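Local atomic coordinates of maltose operon transcriptional repressor (PDB entry 3HCW), a protein that probably represses transcription of the maltose operon, as a LacI-type regulator whose deposited C-terminal fragment has the periplasmic-binding-protein-like fold of sugar-sensing domains. Residues A[86-89]-A[93-96]; A[72-75]-A[80-83]; A[107-112]-A[255-260]; A[11-16]-A[58-63]. All blocks are in the same frame, centred on the assembly; numbering follows the deposited sequence.

Contact 1 (A[86-89]-A[93-96])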
loop_
_atom_site.group_PDB
_atom_site.type_symbol
_atom_site.label_atom_id
_atom_site.label_comp_id
_atom_site.label_asym_id
_atom_site.label_seq_id
_atom_site.Cartn_x
_atom_site.Cartn_y
_atom_site.Cartn_z
ATOM N N MET A 86 17.531 25.250 -0.364
ATOM C CA MET A 86 18.325 24.961 -1.563
ATOM C C MET A 86 17.632 25.494 -2.820
ATOM O O MET A 86 18.230 26.262 -3.573
ATOM C CB MET A 86 18.595 23.450 -1.666
ATOM C CG MET A 86 19.467 22.986 -2.840
ATOM S SD MET A 86 19.756 21.208 -2.722
ATOM C CE MET A 86 21.069 21.206 -1.507
ATOM N N LEU A 87 16.364 25.122 -3.011
ATOM C CA LEU A 87 15.566 25.580 -4.159
ATOM C C LEU A 87 15.321 27.087 -4.164
ATOM O O LEU A 87 15.101 27.676 -5.223
ATOM C CB LEU A 87 14.218 24.859 -4.214
ATOM C CG LEU A 87 14.131 23.342 -4.045
ATOM C CD1 LEU A 87 12.679 22.934 -3.968
ATOM C CD2 LEU A 87 14.845 22.586 -5.153
ATOM N N ILE A 88 15.347 27.697 -2.981
ATOM C CA ILE A 88 15.239 29.151 -2.848
ATOM C C ILE A 88 16.559 29.825 -3.235
ATOM O O ILE A 88 16.560 30.796 -4.003
ATOM C CB ILE A 88 14.750 29.562 -1.427
ATOM C CG1 ILE A 88 13.246 29.280 -1.298
ATOM C CG2 ILE A 88 15.038 31.045 -1.133
ATOM C CD1 ILE A 88 12.734 29.197 0.126
ATOM N N ASP A 89 17.669 29.286 -2.723
ATOM C CA ASP A 89 19.019 29.771 -3.053
ATOM C C ASP A 89 19.331 29.672 -4.547
ATOM O O ASP A 89 19.879 30.606 -5.139
ATOM C CB ASP A 89 20.085 28.995 -2.265
ATOM C CG ASP A 89 20.127 29.374 -0.792
ATOM O OD1 ASP A 89 20.312 28.464 0.049
ATOM O OD2 ASP A 89 19.978 30.575 -0.473
ATOM N N PRO A 93 11.911 26.992 -9.477
ATOM C CA PRO A 93 10.462 27.077 -9.258
ATOM C C PRO A 93 9.972 25.830 -8.537
ATOM O O PRO A 93 10.438 24.727 -8.849
ATOM C CB PRO A 93 9.891 27.106 -10.682
ATOM C CG PRO A 93 11.022 27.549 -11.545
ATOM C CD PRO A 93 12.231 26.931 -10.915
ATOM N N PHE A 94 9.073 26.000 -7.566
ATOM C CA PHE A 94 8.535 24.854 -6.826
ATOM C C PHE A 94 7.136 25.021 -6.238
ATOM O O PHE A 94 6.618 26.126 -6.119
ATOM C CB PHE A 94 9.523 24.322 -5.764
ATOM C CG PHE A 94 9.807 25.274 -4.636
ATOM C CD1 PHE A 94 10.831 26.210 -4.740
ATOM C CD2 PHE A 94 9.094 25.197 -3.446
ATOM C CE1 PHE A 94 11.121 27.079 -3.695
ATOM C CE2 PHE A 94 9.377 26.065 -2.392
ATOM C CZ PHE A 94 10.395 27.006 -2.518
ATOM N N ILE A 95 6.543 23.882 -5.888
ATOM C CA ILE A 95 5.316 23.806 -5.103
ATOM C C ILE A 95 5.663 23.073 -3.812
ATOM O O ILE A 95 6.609 22.286 -3.780
ATOM C CB ILE A 95 4.171 23.082 -5.905
ATOM C CG1 ILE A 95 3.119 24.082 -6.350
ATOM C CG2 ILE A 95 3.432 22.065 -5.082
ATOM C CD1 ILE A 95 3.616 25.100 -7.301
ATOM N N VAL A 96 4.929 23.358 -2.741
ATOM C CA VAL A 96 5.047 22.582 -1.517
ATOM C C VAL A 96 3.704 21.954 -1.206
ATOM O O VAL A 96 2.678 22.629 -1.198
ATOM C CB VAL A 96 5.513 23.442 -0.323
ATOM C CG1 VAL A 96 5.653 22.592 0.944
ATOM C CG2 VAL A 96 6.833 24.139 -0.640
#

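Contact 2 (A[72-75]-A[80-83])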
loop_
_atom_site.group_PDB
_atom_site.type_symbol
_atom_site.label_atom_id
_atom_site.label_comp_id
_atom_site.label_asym_id
_atom_site.label_seq_id
_atom_site.Cartn_x
_atom_site.Cartn_y
_atom_site.Cartn_z
ATOM N N PHE A 72 10.129 21.621 -9.176
ATOM C CA PHE A 72 10.012 20.663 -8.089
ATOM C C PHE A 72 8.670 20.739 -7.395
ATOM O O PHE A 72 7.989 21.755 -7.440
ATOM C CB PHE A 72 11.111 20.902 -7.065
ATOM C CG PHE A 72 12.439 20.367 -7.475
ATOM C CD1 PHE A 72 12.783 19.060 -7.179
ATOM C CD2 PHE A 72 13.344 21.165 -8.169
ATOM C CE1 PHE A 72 14.027 18.540 -7.546
ATOM C CE2 PHE A 72 14.585 20.662 -8.539
ATOM C CZ PHE A 72 14.932 19.343 -8.220
ATOM N N ILE A 73 8.290 19.645 -6.761
ATOM C CA ILE A 73 7.158 19.640 -5.853
ATOM C C ILE A 73 7.676 18.971 -4.586
ATOM O O ILE A 73 7.999 17.779 -4.616
ATOM C CB ILE A 73 5.945 18.856 -6.434
ATOM C CG1 ILE A 73 5.431 19.494 -7.736
ATOM C CG2 ILE A 73 4.821 18.765 -5.416
ATOM C CD1 ILE A 73 4.232 18.774 -8.340
ATOM N N LEU A 74 7.813 19.742 -3.501
ATOM C CA LEU A 74 8.179 19.178 -2.190
ATOM C C LEU A 74 6.958 18.511 -1.581
ATOM O O LEU A 74 5.943 19.166 -1.349
ATOM C CB LEU A 74 8.684 20.253 -1.229
ATOM C CG LEU A 74 9.886 21.115 -1.613
ATOM C CD1 LEU A 74 10.258 22.011 -0.463
ATOM C CD2 LEU A 74 11.051 20.253 -1.970
ATOM N N LEU A 75 7.060 17.211 -1.317
ATOM C CA LEU A 75 5.928 16.429 -0.816
ATOM C C LEU A 75 5.795 16.427 0.714
ATOM O O LEU A 75 5.159 15.539 1.279
ATOM C CB LEU A 75 6.001 14.987 -1.301
ATOM C CG LEU A 75 5.739 14.481 -2.725
ATOM C CD1 LEU A 75 4.702 13.369 -2.647
ATOM C CD2 LEU A 75 5.270 15.520 -3.669
ATOM N N ASN A 80 12.360 25.433 8.701
ATOM C CA ASN A 80 13.797 25.431 8.378
ATOM C C ASN A 80 14.219 24.194 7.588
ATOM O O ASN A 80 15.172 23.503 7.958
ATOM C CB ASN A 80 14.677 25.613 9.631
ATOM C CG ASN A 80 14.249 26.792 10.484
ATOM O OD1 ASN A 80 13.838 27.835 9.971
ATOM N ND2 ASN A 80 14.344 26.628 11.799
ATOM N N ASP A 81 13.475 23.909 6.524
ATOM C CA ASP A 81 13.808 22.825 5.610
ATOM C C ASP A 81 14.951 23.322 4.721
ATOM O O ASP A 81 14.783 24.297 3.982
ATOM C CB ASP A 81 12.577 22.424 4.785
ATOM C CG ASP A 81 12.815 21.198 3.911
ATOM O OD1 ASP A 81 12.249 21.148 2.796
ATOM O OD2 ASP A 81 13.551 20.281 4.332
ATOM N N PRO A 82 16.133 22.680 4.831
ATOM C CA PRO A 82 17.345 23.091 4.112
ATOM C C PRO A 82 17.303 22.787 2.613
ATOM O O PRO A 82 18.018 23.424 1.837
ATOM C CB PRO A 82 18.459 22.275 4.788
ATOM C CG PRO A 82 17.836 21.652 6.003
ATOM C CD PRO A 82 16.389 21.510 5.686
ATOM N N ILE A 83 16.484 21.815 2.220
ATOM C CA ILE A 83 16.282 21.511 0.805
ATOM C C ILE A 83 15.243 22.465 0.178
ATOM O O ILE A 83 15.327 22.770 -1.007
ATOM C CB ILE A 83 16.032 19.976 0.561
ATOM C CG1 ILE A 83 16.016 19.618 -0.931
ATOM C CG2 ILE A 83 14.797 19.502 1.243
ATOM C CD1 ILE A 83 14.627 19.506 -1.553
#

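Contact 3 (A[107-112]-A[255-260])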
loop_
_atom_site.group_PDB
_atom_site.type_symbol
_atom_site.label_atom_id
_atom_site.label_comp_id
_atom_site.label_asym_id
_atom_site.label_seq_id
_atom_site.Cartn_x
_atom_site.Cartn_y
_atom_site.Cartn_z
ATOM N N GLN A 107 5.597 33.822 -1.122
ATOM C CA GLN A 107 6.030 33.786 -2.519
ATOM C C GLN A 107 5.726 32.455 -3.207
ATOM O O GLN A 107 5.612 32.401 -4.434
ATOM C CB GLN A 107 7.538 34.075 -2.626
ATOM C CG GLN A 107 8.013 35.368 -1.957
ATOM C CD GLN A 107 7.187 36.581 -2.356
ATOM O OE1 GLN A 107 6.542 37.209 -1.516
ATOM N NE2 GLN A 107 7.193 36.908 -3.645
ATOM N N PHE A 108 5.602 31.390 -2.418
ATOM C CA PHE A 108 5.549 30.028 -2.950
ATOM C C PHE A 108 4.215 29.337 -2.706
ATOM O O PHE A 108 3.740 29.283 -1.575
ATOM C CB PHE A 108 6.713 29.210 -2.386
ATOM C CG PHE A 108 8.048 29.864 -2.601
ATOM C CD1 PHE A 108 8.632 29.878 -3.868
ATOM C CD2 PHE A 108 8.702 30.507 -1.551
ATOM C CE1 PHE A 108 9.858 30.507 -4.083
ATOM C CE2 PHE A 108 9.928 31.144 -1.751
ATOM C CZ PHE A 108 10.511 31.142 -3.018
ATOM N N THR A 109 3.613 28.835 -3.781
ATOM C CA THR A 109 2.334 28.135 -3.698
ATOM C C THR A 109 2.417 26.885 -2.826
ATOM O O THR A 109 3.315 26.057 -2.998
ATOM C CB THR A 109 1.794 27.784 -5.103
ATOM O OG1 THR A 109 1.496 28.998 -5.793
ATOM C CG2 THR A 109 0.507 26.962 -5.022
ATOM N N HIS A 110 1.493 26.789 -1.871
ATOM C CA HIS A 110 1.338 25.611 -1.033
ATOM C C HIS A 110 -0.012 24.949 -1.292
ATOM O O HIS A 110 -1.015 25.623 -1.549
ATOM C CB HIS A 110 1.440 25.987 0.440
ATOM C CG HIS A 110 2.835 26.253 0.909
ATOM N ND1 HIS A 110 3.473 25.457 1.835
ATOM C CD2 HIS A 110 3.709 27.237 0.596
ATOM C CE1 HIS A 110 4.681 25.939 2.071
ATOM N NE2 HIS A 110 4.849 27.019 1.332
ATOM N N ILE A 111 -0.023 23.623 -1.230
ATOM C CA ILE A 111 -1.247 22.841 -1.360
ATOM C C ILE A 111 -1.371 21.972 -0.110
ATOM O O ILE A 111 -0.499 21.168 0.178
ATOM C CB ILE A 111 -1.262 21.994 -2.674
ATOM C CG1 ILE A 111 -1.437 22.891 -3.910
ATOM C CG2 ILE A 111 -2.403 21.006 -2.677
ATOM C CD1 ILE A 111 -0.168 23.241 -4.592
ATOM N N ASP A 112 -2.447 22.153 0.645
ATOM C CA ASP A 112 -2.606 21.441 1.908
ATOM C C ASP A 112 -4.063 21.014 2.124
ATOM O O ASP A 112 -4.955 21.427 1.368
ATOM C CB ASP A 112 -2.149 22.357 3.049
ATOM C CG ASP A 112 -1.602 21.599 4.255
ATOM O OD1 ASP A 112 -1.489 20.358 4.213
ATOM O OD2 ASP A 112 -1.294 22.262 5.269
ATOM N N GLY A 255 0.141 19.256 -9.258
ATOM C CA GLY A 255 0.515 19.077 -10.664
ATOM C C GLY A 255 0.035 20.215 -11.545
ATOM O O GLY A 255 0.798 20.752 -12.351
ATOM N N SER A 256 -1.230 20.590 -11.379
ATOM C CA SER A 256 -1.799 21.750 -12.073
ATOM C C SER A 256 -1.095 23.061 -11.735
ATOM O O SER A 256 -0.792 23.841 -12.639
ATOM C CB SER A 256 -3.287 21.863 -11.776
ATOM O OG SER A 256 -3.973 20.767 -12.354
ATOM N N ALA A 257 -0.830 23.286 -10.442
ATOM C CA ALA A 257 -0.166 24.509 -9.966
ATOM C C ALA A 257 1.219 24.702 -10.576
ATOM O O ALA A 257 1.533 25.786 -11.048
ATOM C CB ALA A 257 -0.059 24.521 -8.446
ATOM N N ILE A 258 2.036 23.651 -10.568
ATOM C CA ILE A 258 3.416 23.752 -11.049
ATOM C C ILE A 258 3.464 23.983 -12.570
ATOM O O ILE A 258 4.305 24.746 -13.054
ATOM C CB ILE A 258 4.290 22.551 -10.570
ATOM C CG1 ILE A 258 5.790 22.835 -10.740
ATOM C CG2 ILE A 258 3.862 21.239 -11.232
ATOM C CD1 ILE A 258 6.304 24.103 -10.007
ATOM N N LEU A 259 2.524 23.362 -13.288
ATOM C CA LEU A 259 2.339 23.542 -14.725
ATOM C C LEU A 259 1.964 24.973 -15.056
ATOM O O LEU A 259 2.450 25.534 -16.039
ATOM C CB LEU A 259 1.242 22.610 -15.232
ATOM C CG LEU A 259 1.592 21.295 -15.937
ATOM C CD1 LEU A 259 2.908 20.672 -15.463
ATOM C CD2 LEU A 259 0.418 20.313 -15.821
ATOM N N ASN A 260 1.109 25.556 -14.218
ATOM C CA ASN A 260 0.658 26.931 -14.381
ATOM C C ASN A 260 1.783 27.923 -14.098
ATOM O O ASN A 260 1.912 28.931 -14.789
ATOM C CB ASN A 260 -0.565 27.215 -13.501
ATOM C CG ASN A 260 -1.851 26.532 -14.012
ATOM O OD1 ASN A 260 -2.903 26.644 -13.383
ATOM N ND2 ASN A 260 -1.766 25.824 -15.138
#

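Contact 4 (A[11-16]-A[58-63])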
loop_
_atom_site.group_PDB
_atom_site.type_symbol
_atom_site.label_atom_id
_atom_site.label_comp_id
_atom_site.label_asym_id
_atom_site.label_seq_id
_atom_site.Cartn_x
_atom_site.Cartn_y
_atom_site.Cartn_z
ATOM N N GLY A 11 10.719 17.308 -10.798
ATOM C CA GLY A 11 11.294 16.549 -9.689
ATOM C C GLY A 11 10.369 16.534 -8.483
ATOM O O GLY A 11 9.915 17.580 -8.022
ATOM N N LEU A 12 10.076 15.344 -7.977
ATOM C CA LEU A 12 9.201 15.194 -6.818
ATOM C C LEU A 12 10.003 14.758 -5.580
ATOM O O LEU A 12 10.408 13.597 -5.482
ATOM C CB LEU A 12 8.086 14.191 -7.130
ATOM C CG LEU A 12 7.446 14.302 -8.528
ATOM C CD1 LEU A 12 6.473 13.177 -8.757
ATOM C CD2 LEU A 12 6.764 15.646 -8.786
ATOM N N VAL A 13 10.224 15.683 -4.644
ATOM C CA VAL A 13 10.993 15.381 -3.420
ATOM C C VAL A 13 10.187 14.696 -2.302
ATOM O O VAL A 13 9.264 15.280 -1.727
ATOM C CB VAL A 13 11.700 16.630 -2.845
ATOM C CG1 VAL A 13 12.689 16.226 -1.746
ATOM C CG2 VAL A 13 12.423 17.385 -3.943
ATOM N N LEU A 14 10.572 13.457 -2.004
ATOM C CA LEU A 14 9.981 12.648 -0.941
ATOM C C LEU A 14 10.769 12.774 0.369
ATOM O O LEU A 14 11.939 13.170 0.373
ATOM C CB LEU A 14 9.949 11.176 -1.367
ATOM C CG LEU A 14 8.716 10.478 -1.956
ATOM C CD1 LEU A 14 7.823 9.958 -0.845
ATOM C CD2 LEU A 14 7.934 11.345 -2.926
ATOM N N LYS A 15 10.107 12.419 1.471
ATOM C CA LYS A 15 10.689 12.407 2.818
ATOM C C LYS A 15 11.691 11.251 2.985
ATOM O O LYS A 15 12.785 11.437 3.529
ATOM C CB LYS A 15 9.556 12.293 3.847
ATOM C CG LYS A 15 9.948 12.469 5.311
ATOM C CD LYS A 15 8.984 11.703 6.236
ATOM C CE LYS A 15 7.564 12.272 6.203
ATOM N NZ LYS A 15 6.608 11.462 7.004
ATOM N N GLY A 16 11.304 10.064 2.512
ATOM C CA GLY A 16 12.151 8.867 2.548
ATOM C C GLY A 16 11.725 7.798 1.550
ATOM O O GLY A 16 10.726 7.957 0.843
ATOM N N ASP A 58 22.051 15.964 -1.243
ATOM C CA ASP A 58 22.965 15.627 -2.327
ATOM C C ASP A 58 22.228 15.371 -3.635
ATOM O O ASP A 58 22.559 15.973 -4.658
ATOM C CB ASP A 58 23.837 14.421 -1.951
ATOM C CG ASP A 58 24.938 14.779 -0.964
ATOM O OD1 ASP A 58 25.243 15.981 -0.810
ATOM O OD2 ASP A 58 25.499 13.851 -0.342
ATOM N N GLU A 59 21.213 14.509 -3.589
ATOM C CA GLU A 59 20.538 14.065 -4.807
ATOM C C GLU A 59 19.604 15.099 -5.441
ATOM O O GLU A 59 19.378 15.061 -6.652
ATOM C CB GLU A 59 19.864 12.698 -4.617
ATOM C CG GLU A 59 18.400 12.684 -4.248
ATOM C CD GLU A 59 17.666 11.560 -4.955
ATOM O OE1 GLU A 59 17.091 10.680 -4.282
ATOM O OE2 GLU A 59 17.682 11.543 -6.199
ATOM N N VAL A 60 19.080 16.023 -4.638
ATOM C CA VAL A 60 18.301 17.133 -5.181
ATOM C C VAL A 60 19.249 18.156 -5.805
ATOM O O VAL A 60 18.957 18.689 -6.875
ATOM C CB VAL A 60 17.360 17.774 -4.129
ATOM C CG1 VAL A 60 16.830 19.135 -4.606
ATOM C CG2 VAL A 60 16.199 16.827 -3.810
ATOM N N TYR A 61 20.391 18.397 -5.157
ATOM C CA TYR A 61 21.411 19.304 -5.702
ATOM C C TYR A 61 21.966 18.820 -7.044
ATOM O O TYR A 61 22.255 19.635 -7.922
ATOM C CB TYR A 61 22.558 19.546 -4.713
ATOM C CG TYR A 61 23.538 20.600 -5.178
ATOM C CD1 TYR A 61 23.212 21.953 -5.127
ATOM C CD2 TYR A 61 24.790 20.242 -5.683
ATOM C CE1 TYR A 61 24.105 22.927 -5.560
ATOM C CE2 TYR A 61 25.686 21.205 -6.120
ATOM C CZ TYR A 61 25.341 22.546 -6.053
ATOM O OH TYR A 61 26.229 23.508 -6.482
ATOM N N LYS A 62 22.111 17.501 -7.180
ATOM C CA LYS A 62 22.480 16.875 -8.447
ATOM C C LYS A 62 21.456 17.225 -9.526
ATOM O O LYS A 62 21.837 17.693 -10.597
ATOM C CB LYS A 62 22.621 15.358 -8.289
ATOM C CG LYS A 62 23.194 14.637 -9.515
ATOM C CD LYS A 62 23.858 13.302 -9.148
ATOM C CE LYS A 62 22.865 12.269 -8.616
ATOM N NZ LYS A 62 21.969 11.725 -9.679
ATOM N N MET A 63 20.168 17.041 -9.219
ATOM C CA MET A 63 19.072 17.440 -10.118
ATOM C C MET A 63 19.079 18.929 -10.517
ATOM O O MET A 63 18.687 19.263 -11.638
ATOM C CB MET A 63 17.711 17.050 -9.533
ATOM C CG MET A 63 17.510 15.548 -9.375
ATOM S SD MET A 63 16.206 15.095 -8.208
ATOM C CE MET A 63 14.757 15.286 -9.238
#

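Contact 1 (A[86-89]-A[93-96])
The ring of Phe94 receives Leu87 over one face and Phe108 on the opposite face, in an offset (parallel-displaced) stack of nearly parallel rings. Ile88 comes up at its edge, and Val96 CG2 from its own strand lies at the rim in the ring plane. Leu87 CD1 sits 4.1 Å from the centroid of the Phe94 ring, 27° off the normal, a CH-pi contact displaced toward the CG-CD1 side. Its CB also reaches the ring, 3.7 Å from Phe94 CD1, and so Leu87 touches with both the root and one branch of its side chain. Ile88 arrives near the ring plane at the far end, with Ile88 CG1 3.8 Å from Phe94 CZ; its CD1 follows at 4.2 Å from the same CZ. With CG placed between the backbone N and the carbonyl carbon (chi1 66°), the phenyl group is raised off strand 94-97 toward the helix. The contact closes the second half of a beta-alpha-beta crossover, in which strand 71-74 leads into helix 82-89 and the chain then returns as the parallel strand 94-97 next to it. The turn between the segments spans three residues. Of segment 93-96, Phe94 is the residue that meets the helix. Leu87 is wedged further by Phe72 and Leu74 of the neighbouring strand and by Val60 and Ile64 of helix 53-65. Phe108 also touches Ile88, which is partly exposed, whereas Leu87 and Phe94 are buried.

Contact 2 (A[72-75]-A[80-83])
Leu74 and Ile83 pass each other in opposite directions, meeting through the ends of their side chains: Leu74 CD2 lies 3.7 Å from Ile83 CD1. This is the tight part of the contact, an apolar pair buried between strand 71-74 and the first turn of helix 82-89. Leu74 points from the strand toward the helix. Ile83 leaves its backbone obliquely, and the longer branch, its CG1 anti to the backbone N (chi1 -172°) and then turned at chi2 (-98°), brings CD1 to the leucine. Both side chains also rest on Val13 of strand 9-13, which widens the apolar patch along the sheet. The other methyl of Leu74 has a looser, polar neighbour, for CD1 stands 3.9 Å from Asp81 OD1, a van der Waals approach and no more. The carboxylate is engaged by other groups: its OD2 is hydrogen-bonded to Tyr76 OH, and its OD1 accepts a weak hydrogen bond from Lys84 N. Asp81 thus fills the N-cap position, holding the start of the helix while the leucine methyl abuts its acid group. Toward solvent the contact thins out. Asn80 is exposed, and Pro82, which is partly exposed, turns to Met53 and Met57 of helix 53-65 rather than to the strand. The backbones stay well apart, with Leu74 CA and Ile83 CA 8.9 Å from each other. A capped helix start laid against the strand that has just ended is the opening half of a beta-alpha-beta crossover, the repeating element of this Rossmann-like, periplasmic-binding-protein-like fold.

Contact 3 (A[107-112]-A[255-260])
Thr109 and Ala257 mark the closest approach of the two backbones, with Thr109 CA 7.7 Å from Ala257 CA. From Phe108 onward the 107-112 segment is extended as it leads into strand 110-113, whereas 255-260 is regular helix, held internally by bonds such as Asn260 N to Ser256 O at 3.0 Å. The helix presents a single methyl. Ala257 CB points at the strand and is met by two groups from residues two apart in sequence: Ile111 CD1 at 4.1 Å from Ala257 CB, and Thr109 CG2 at 4.2 Å from the same atom. Ile111 brings the tip of its long branch, while Thr109 offers the methyl that stands opposite its backbone N. The hydroxyl of Thr109 (chi1 -65°) is occupied, since OG1 is hydrogen-bonded to Ile270 O. His110, between the two, faces the other side of the sheet, where it contacts Val96 and Leu272. In this periplasmic-binding-protein-like fold, helix 247-263 covers the face of strands 71-74, 94-97 and 110-113. Ile95 of strand 94-97 touches Thr109, Ile111 and Ala257 alike, and Ile258 packs on Ala71 and Ile73. No hydrogen bond crosses between the segments, and the methyl contacts are loose. Cohesion here therefore comes from dispersion and from the burial of small apolar surfaces, with the only polar atom of the touching side chains satisfied by a backbone carbonyl.

Contact 4 (A[11-16]-A[58-63])
Val13 and Gly11 belong to strand 9-13, the middle strand of a split beta-alpha-beta unit: helix 53-65 connects the parallel strands 44-47 and 71-74, and strand 9-13 lies between them. The helix therefore crosses over this strand, and residues Val60 and Met63, three residues, just under one turn, apart, look down on it. The two backbones keep an even spacing, with Val13 CA 7.7 Å from Val60 CA and Gly11 CA 7.8 Å from Met63 CA. In the valine pair the side chains cross at about a right angle. Val60 uses one methyl, CG2, against both branches of Val13, at 3.8 Å from Val13 CG2 and 4.1 Å from Val13 CG1. Leu12, between the two strand residues, turns away from helix 53-65 and contacts Leu31 and Ile34 of helix 25-39, so the strand is covered from both faces. Phe72 and Leu74 of the neighbouring strand also touch Val13, and Phe72 meets Met63 too; all four residues that touch across the contact are buried. Gly11, having no side chain, leaves its CA accessible from the helix side. Met63 extends from the helix and bends at its sulfur (chi3 81°). This bend lays its terminal methyl on the bare strand backbone, Met63 CE coming 3.7 Å from Gly11 CA.

All four contacts join helices to one sheet, in its parallel part, yet they use its two faces differently. Contacts 1, 2 and 4 share the face covered by helices 82-89 and 53-65; contact 3 lies on the other, under helix 247-263. Contacts 1 and 2 are the two ends of a single crossover, while contact 3 brings together residues more than 140 apart in sequence. Every contact is largely buried, with partly exposed members in contacts 1 and 3. Chemistry varies with place: an aromatic ring dominates contact 1, a capping carboxylate borders contact 2, and contacts 3 and 4 rely on methyl groups. Backbone hydrogen bonds tie the strands of contacts 4, 2, 1 and 3 in that order.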